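Local atomic coordinates of macrolide export ATP-binding/permease protein macB (Actinobacillus actinomycetemcomitans, PDB entry 3FTJ), a protein that probably exports macrolides as the ABC-transporter component of the tripartite MacAB-TdeA efflux system, using ATP hydrolysis for energy. Residues I32-I37 / G170-S175; S38-L43 / G174-K179. All coordinates share one frame; numbering follows the deposited sequence.

Contact 1 of 2, residues I32-I37 / G170-S175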
ATOM      1  N   ILE A  32      15.097   3.166  -6.813  1.00 27.96           N
ATOM      2  CA  ILE A  32      15.483   4.352  -6.062  1.00 29.99           C
ATOM      3  C   ILE A  32      14.295   4.913  -5.298  1.00 25.88           C
ATOM      4  O   ILE A  32      13.318   5.351  -5.900  1.00 25.34           O
ATOM      5  CB  ILE A  32      16.004   5.460  -6.989  1.00 29.12           C
ATOM      6  CG1 ILE A  32      16.867   4.870  -8.104  1.00 34.88           C
ATOM      7  CG2 ILE A  32      16.747   6.520  -6.178  1.00 28.68           C
ATOM      8  CD1 ILE A  32      18.209   4.394  -7.630  1.00 37.26           C
ATOM      9  N   GLN A  33      14.379   4.918  -3.972  1.00 19.83           N
ATOM     10  CA  GLN A  33      13.270   5.397  -3.155  1.00 19.44           C
ATOM     11  C   GLN A  33      13.354   6.892  -2.861  1.00 23.95           C
ATOM     12  O   GLN A  33      14.165   7.313  -2.043  1.00 25.31           O
ATOM     13  CB  GLN A  33      13.245   4.662  -1.822  1.00 22.18           C
ATOM     14  CG  GLN A  33      12.563   3.338  -1.851  1.00 22.26           C
ATOM     15  CD  GLN A  33      12.272   2.829  -0.456  1.00 24.45           C
ATOM     16  OE1 GLN A  33      13.133   2.875   0.438  1.00 21.51           O
ATOM     17  NE2 GLN A  33      11.057   2.334  -0.259  1.00 24.12           N
ATOM     18  N   ASN A  34      12.501   7.689  -3.502  1.00 21.25           N
ATOM     19  CA  ASN A  34      12.470   9.120  -3.229  1.00 19.23           C
ATOM     20  C   ASN A  34      11.174   9.575  -2.585  1.00 21.29           C
ATOM     21  O   ASN A  34      11.111  10.655  -1.991  1.00 23.28           O
ATOM     22  CB  ASN A  34      12.783   9.922  -4.489  1.00 19.59           C
ATOM     23  CG  ASN A  34      14.266  10.009  -4.759  1.00 24.48           C
ATOM     24  OD1 ASN A  34      14.723   9.786  -5.880  1.00 28.42           O
ATOM     25  ND2 ASN A  34      15.032  10.332  -3.726  1.00 26.36           N
ATOM     26  N   LEU A  35      10.139   8.746  -2.680  1.00 19.53           N
ATOM     27  CA  LEU A  35       8.903   9.033  -1.958  1.00 20.78           C
ATOM     28  C   LEU A  35       9.167   8.928  -0.455  1.00 20.18           C
ATOM     29  O   LEU A  35       9.812   7.982  -0.005  1.00 20.13           O
ATOM     30  CB  LEU A  35       7.796   8.062  -2.382  1.00 19.30           C
ATOM     31  CG  LEU A  35       7.296   8.252  -3.821  1.00 19.25           C
ATOM     32  CD1 LEU A  35       6.350   7.136  -4.240  1.00 19.77           C
ATOM     33  CD2 LEU A  35       6.618   9.619  -3.965  1.00 22.62           C
ATOM     34  N   LYS A  36       8.670   9.898   0.309  1.00 19.13           N
ATOM     35  CA  LYS A  36       8.872   9.944   1.758  1.00 20.78           C
ATOM     36  C   LYS A  36       7.560  10.108   2.489  1.00 17.94           C
ATOM     37  O   LYS A  36       6.584  10.616   1.939  1.00 18.61           O
ATOM     38  CB  LYS A  36       9.759  11.128   2.158  1.00 21.19           C
ATOM     39  CG  LYS A  36      10.928  11.410   1.261  1.00 22.50           C
ATOM     40  CD  LYS A  36      11.624  12.662   1.725  1.00 24.65           C
ATOM     41  CE  LYS A  36      12.840  12.994   0.879  1.00 36.62           C
ATOM     42  NZ  LYS A  36      13.682  14.084   1.517  1.00 42.18           N
ATOM     43  N   ILE A  37       7.555   9.718   3.754  1.00 18.76           N
ATOM     44  CA  ILE A  37       6.398   9.923   4.620  1.00 20.44           C
ATOM     45  C   ILE A  37       6.005  11.401   4.691  1.00 20.32           C
ATOM     46  O   ILE A  37       4.819  11.728   4.758  1.00 21.77           O
ATOM     47  CB  ILE A  37       6.657   9.364   6.035  1.00 19.79           C
ATOM     48  CG1 ILE A  37       6.724   7.837   5.983  1.00 15.64           C
ATOM     49  CG2 ILE A  37       5.571   9.815   7.003  1.00 23.86           C
ATOM     50  CD1 ILE A  37       5.477   7.191   5.408  1.00 13.60           C
ATOM     51  N   GLY A 170      14.473   4.263   8.165  1.00 20.96           N
ATOM     52  CA  GLY A 170      14.246   5.395   7.286  1.00 22.85           C
ATOM     53  C   GLY A 170      12.811   5.895   7.269  1.00 23.62           C
ATOM     54  O   GLY A 170      11.986   5.458   8.065  1.00 20.24           O
ATOM     55  N   SER A 171      12.521   6.822   6.362  1.00 19.12           N
ATOM     56  CA  SER A 171      11.162   7.327   6.176  1.00 25.25           C
ATOM     57  C   SER A 171      10.758   7.283   4.702  1.00 21.71           C
ATOM     58  O   SER A 171       9.767   7.896   4.308  1.00 20.31           O
ATOM     59  CB  SER A 171      11.033   8.765   6.705  1.00 25.75           C
ATOM     60  OG  SER A 171      11.682   9.688   5.843  1.00 31.28           O
ATOM     61  N   ARG A 172      11.531   6.564   3.893  1.00 18.78           N
ATOM     62  CA  ARG A 172      11.251   6.462   2.463  1.00 20.14           C
ATOM     63  C   ARG A 172      10.422   5.236   2.126  1.00 19.69           C
ATOM     64  O   ARG A 172      10.525   4.211   2.791  1.00 15.95           O
ATOM     65  CB  ARG A 172      12.552   6.481   1.667  1.00 19.41           C
ATOM     66  CG  ARG A 172      13.112   7.872   1.570  1.00 24.79           C
ATOM     67  CD  ARG A 172      14.598   7.889   1.333  1.00 27.80           C
ATOM     68  NE  ARG A 172      15.122   9.234   1.533  1.00 29.01           N
ATOM     69  CZ  ARG A 172      15.384  10.087   0.549  1.00 35.47           C
ATOM     70  NH1 ARG A 172      15.180   9.726  -0.713  1.00 31.53           N
ATOM     71  NH2 ARG A 172      15.857  11.297   0.826  1.00 32.08           N
ATOM     72  N   ILE A 173       9.603   5.348   1.079  1.00 20.38           N
ATOM     73  CA  ILE A 173       8.604   4.329   0.783  1.00 17.65           C
ATOM     74  C   ILE A 173       8.498   3.990  -0.702  1.00 15.58           C
ATOM     75  O   ILE A 173       9.048   4.689  -1.548  1.00 18.50           O
ATOM     76  CB  ILE A 173       7.226   4.771   1.298  1.00 17.40           C
ATOM     77  CG1 ILE A 173       6.870   6.136   0.696  1.00 18.83           C
ATOM     78  CG2 ILE A 173       7.211   4.806   2.815  1.00 14.23           C
ATOM     79  CD1 ILE A 173       5.632   6.747   1.271  1.00 18.22           C
ATOM     80  N   GLY A 174       7.778   2.915  -1.001  1.00 13.11           N
ATOM     81  CA  GLY A 174       7.680   2.402  -2.353  1.00 16.48           C
ATOM     82  C   GLY A 174       6.606   3.080  -3.177  1.00 19.38           C
ATOM     83  O   GLY A 174       6.765   3.258  -4.391  1.00 18.38           O
ATOM     84  N   SER A 175       5.513   3.460  -2.517  1.00 16.54           N
ATOM     85  CA  SER A 175       4.424   4.176  -3.173  1.00 17.58           C
ATOM     86  C   SER A 175       3.474   4.854  -2.178  1.00 17.99           C
ATOM     87  O   SER A 175       3.530   4.617  -0.971  1.00 17.63           O
ATOM     88  CB  SER A 175       3.632   3.230  -4.084  1.00 20.42           C
ATOM     89  OG  SER A 175       2.947   2.237  -3.335  1.00 20.20           O
TER
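Lys36 and Arg172 sit opposite each other in a single beta bridge, their CA atoms 4.3 Å apart. Two backbone bonds flank the pair. Ile37 N donates to Ser171 O at 2.9 Å, and Ile173 N donates to Leu35 O, also at 2.9 Å.

The tight part lies around Ile173. Ile173 CG1 stands between the backbone N and the carbonyl carbon (chi1 56°), which brings it to 3.7 Å from Leu35 CB. The Ile173 and Ile37 side chains cross at about a right angle, with Ile173 CG2 3.9 Å from Ile37 CD1. Leu35 CD1 reaches on to the backbone of Ser175.

The looser, more polar side is made by Arg172, Gln33 and Lys36, all partly exposed. The extended Arg172 chain runs past Gln33 in the opposite direction. Arg172 NH1 donates to Gln33 O at 2.9 Å, on a lone pair and in the guanidinium plane. The Gln33 amide end rests on the Ile173-Gly174 peptide, with Gln33 NE2 3.1 Å from Ile173 C. Lys36 lies alongside Arg172 and points the same way. Its CE covers one face of the guanidinium, and Lys36 NZ comes within 3.6 Å of Arg172 NH2. These like charges probably repel, though solvent may weaken the effect.

The contact joins two loops of the periplasmic core domain. One links helix 27-31 to helix 37-44, and Lys36 is the N-cap of the second helix. The other links helix 160-168 to strand 175-180. Pro54 of strand 49-64 touches both Ile37 and Ile173, and Leu164 of helix 160-168 packs on Ile37.

Contact 2 of 2, residues S38-L43 / G174-K179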
ATOM      1  N   SER A  38       6.990  12.296   4.649  1.00 21.72           N
ATOM      2  CA  SER A  38       6.696  13.733   4.679  1.00 24.61           C
ATOM      3  C   SER A  38       5.971  14.191   3.407  1.00 24.81           C
ATOM      4  O   SER A  38       5.124  15.084   3.463  1.00 23.38           O
ATOM      5  CB  SER A  38       7.965  14.559   4.887  1.00 24.83           C
ATOM      6  OG  SER A  38       8.923  14.301   3.879  1.00 22.96           O
ATOM      7  N   ASP A  39       6.320  13.590   2.269  1.00 19.75           N
ATOM      8  CA  ASP A  39       5.547  13.763   1.051  1.00 17.79           C
ATOM      9  C   ASP A  39       4.082  13.395   1.322  1.00 23.38           C
ATOM     10  O   ASP A  39       3.176  14.174   1.013  1.00 20.54           O
ATOM     11  CB  ASP A  39       6.087  12.879  -0.078  1.00 21.93           C
ATOM     12  CG  ASP A  39       7.483  13.277  -0.536  1.00 24.19           C
ATOM     13  OD1 ASP A  39       7.939  14.404  -0.243  1.00 21.33           O
ATOM     14  OD2 ASP A  39       8.127  12.442  -1.208  1.00 23.95           O
ATOM     15  N   ALA A  40       3.857  12.215   1.907  1.00 18.28           N
ATOM     16  CA  ALA A  40       2.507  11.754   2.221  1.00 21.01           C
ATOM     17  C   ALA A  40       1.786  12.696   3.186  1.00 23.91           C
ATOM     18  O   ALA A  40       0.582  12.916   3.066  1.00 23.82           O
ATOM     19  CB  ALA A  40       2.536  10.331   2.788  1.00 19.79           C
ATOM     20  N   ASN A  41       2.522  13.251   4.140  1.00 25.36           N
ATOM     21  CA  ASN A  41       1.933  14.188   5.085  1.00 26.37           C
ATOM     22  C   ASN A  41       1.432  15.441   4.369  1.00 27.77           C
ATOM     23  O   ASN A  41       0.312  15.890   4.588  1.00 30.88           O
ATOM     24  CB  ASN A  41       2.947  14.555   6.167  1.00 29.72           C
ATOM     25  CG  ASN A  41       2.337  15.387   7.284  1.00 37.57           C
ATOM     26  OD1 ASN A  41       2.744  16.527   7.514  1.00 40.88           O
ATOM     27  ND2 ASN A  41       1.345  14.827   7.970  1.00 32.45           N
ATOM     28  N   THR A  42       2.262  16.003   3.502  1.00 27.48           N
ATOM     29  CA  THR A  42       1.872  17.188   2.748  1.00 24.00           C
ATOM     30  C   THR A  42       0.669  16.927   1.845  1.00 26.23           C
ATOM     31  O   THR A  42      -0.233  17.764   1.730  1.00 23.80           O
ATOM     32  CB  THR A  42       3.040  17.711   1.931  1.00 27.35           C
ATOM     33  OG1 THR A  42       4.099  18.056   2.828  1.00 28.51           O
ATOM     34  CG2 THR A  42       2.628  18.948   1.130  1.00 27.87           C
ATOM     35  N   LEU A  43       0.639  15.757   1.219  1.00 22.15           N
ATOM     36  CA  LEU A  43      -0.495  15.381   0.382  1.00 25.19           C
ATOM     37  C   LEU A  43      -1.778  15.283   1.203  1.00 25.11           C
ATOM     38  O   LEU A  43      -2.843  15.703   0.759  1.00 26.63           O
ATOM     39  CB  LEU A  43      -0.222  14.062  -0.345  1.00 21.42           C
ATOM     40  CG  LEU A  43       0.859  14.104  -1.433  1.00 23.38           C
ATOM     41  CD1 LEU A  43       1.311  12.693  -1.824  1.00 24.75           C
ATOM     42  CD2 LEU A  43       0.355  14.853  -2.653  1.00 24.20           C
ATOM     43  N   GLY A 174       7.778   2.915  -1.001  1.00 13.11           N
ATOM     44  CA  GLY A 174       7.680   2.402  -2.353  1.00 16.48           C
ATOM     45  C   GLY A 174       6.606   3.080  -3.177  1.00 19.38           C
ATOM     46  O   GLY A 174       6.765   3.258  -4.391  1.00 18.38           O
ATOM     47  N   SER A 175       5.513   3.460  -2.517  1.00 16.54           N
ATOM     48  CA  SER A 175       4.424   4.176  -3.173  1.00 17.58           C
ATOM     49  C   SER A 175       3.474   4.854  -2.178  1.00 17.99           C
ATOM     50  O   SER A 175       3.530   4.617  -0.971  1.00 17.63           O
ATOM     51  CB  SER A 175       3.632   3.230  -4.084  1.00 20.42           C
ATOM     52  OG  SER A 175       2.947   2.237  -3.335  1.00 20.20           O
ATOM     53  N   ILE A 176       2.600   5.696  -2.713  1.00 17.08           N
ATOM     54  CA  ILE A 176       1.583   6.390  -1.943  1.00 18.72           C
ATOM     55  C   ILE A 176       0.276   6.326  -2.713  1.00 20.57           C
ATOM     56  O   ILE A 176       0.200   6.771  -3.859  1.00 20.58           O
ATOM     57  CB  ILE A 176       1.939   7.893  -1.774  1.00 16.91           C
ATOM     58  CG1 ILE A 176       3.246   8.063  -0.997  1.00 21.07           C
ATOM     59  CG2 ILE A 176       0.806   8.643  -1.095  1.00 17.17           C
ATOM     60  CD1 ILE A 176       3.850   9.460  -1.121  1.00 18.34           C
ATOM     61  N   THR A 177      -0.760   5.776  -2.103  1.00 18.30           N
ATOM     62  CA  THR A 177      -2.065   5.809  -2.743  1.00 22.03           C
ATOM     63  C   THR A 177      -2.915   6.911  -2.119  1.00 24.62           C
ATOM     64  O   THR A 177      -3.042   6.985  -0.897  1.00 23.90           O
ATOM     65  CB  THR A 177      -2.791   4.461  -2.651  1.00 24.48           C
ATOM     66  OG1 THR A 177      -1.978   3.440  -3.250  1.00 25.64           O
ATOM     67  CG2 THR A 177      -4.129   4.530  -3.377  1.00 25.71           C
ATOM     68  N   VAL A 178      -3.473   7.774  -2.965  1.00 21.89           N
ATOM     69  CA  VAL A 178      -4.317   8.869  -2.509  1.00 23.47           C
ATOM     70  C   VAL A 178      -5.755   8.618  -2.948  1.00 26.10           C
ATOM     71  O   VAL A 178      -6.000   8.098  -4.037  1.00 27.24           O
ATOM     72  CB  VAL A 178      -3.849  10.251  -3.055  1.00 25.05           C
ATOM     73  CG1 VAL A 178      -2.373  10.494  -2.761  1.00 24.02           C
ATOM     74  CG2 VAL A 178      -4.109  10.360  -4.534  1.00 28.84           C
ATOM     75  N   LYS A 179      -6.701   8.970  -2.085  1.00 26.79           N
ATOM     76  CA  LYS A 179      -8.109   8.932  -2.446  1.00 29.39           C
ATOM     77  C   LYS A 179      -8.504  10.359  -2.760  1.00 33.58           C
ATOM     78  O   LYS A 179      -8.348  11.253  -1.925  1.00 29.36           O
ATOM     79  CB  LYS A 179      -8.953   8.397  -1.293  1.00 33.16           C
ATOM     80  CG  LYS A 179     -10.167   7.574  -1.715  1.00 37.92           C
ATOM     81  CD  LYS A 179     -11.265   8.430  -2.330  1.00 41.97           C
ATOM     82  CE  LYS A 179     -12.553   7.621  -2.488  1.00 47.88           C
ATOM     83  NZ  LYS A 179     -13.690   8.424  -3.030  1.00 59.92           N
TER
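Ile176 is the main bump of this contact. Its side chain rises from strand 175-179 and fits against Asp39, Ala40 and Leu43 on helix 38-43. The strand and helix segments run nearly parallel, 11° apart, with their axes 9.7 Å from each other at the closest point.

Both branches of Ile176 reach Leu43 CD1; the CD1 branch also meets Ala40 and Asp39. With CG1 anti to the carbonyl carbon (chi1 -62°), CD1 projects into the hollow bounded by these three residues. Ile176 CD1 lies 4.1 Å from Ala40 N and 4.2 Å from Ala40 CB. Asp39 CB borders the same hollow. Ile176 CG2 meets Leu43 CD1 at 4.1 Å.

Leu43 returns the fit from the helix. Leu43 CD1 rests over the two methyls of Ile176, with Val178 CG1 at its margin, 4.4 Å away. The small Ala40 side chain probably helps the helix backbone approach the tip of Ile176.

Helix 186-201 adds Leu193 against Val178 and Leu196 against Leu43. The strand is itself inside the sheet, bonded to strands 15-20 and 49-64.

All the residues that touch are buried, and no hydrogen bond crosses between helix and strand. Asp39 contributes carbon here. Its OD2 instead accepts from His201 NE2 and Lys36 N. The chemistry is therefore that of a helix laid on a sheet by apolar shape, with the Asp39 carboxylate hydrogen-bonded away from the strand.

How the contacts relate
Both contacts hold the same two stretches of chain. Residues 32-43 and 170-179 are each continuous; they cross steeply in contact 1 and turn nearly parallel in contact 2. Gly174 and Ser175 belong to both segment pairs, and the two centres are about 10 Å apart. Contact 1 is partly buried and joins loop to loop by hydrogen bonds together with aliphatic packing, with charged side chains toward its more exposed side. Contact 2 is fully buried and joins helix to strand by apolar packing alone. The change in chemistry follows the step from loops into regular structure. Leu35 connects them, Leu35 CD2 lying 4.0 Å from Ile176 CD1.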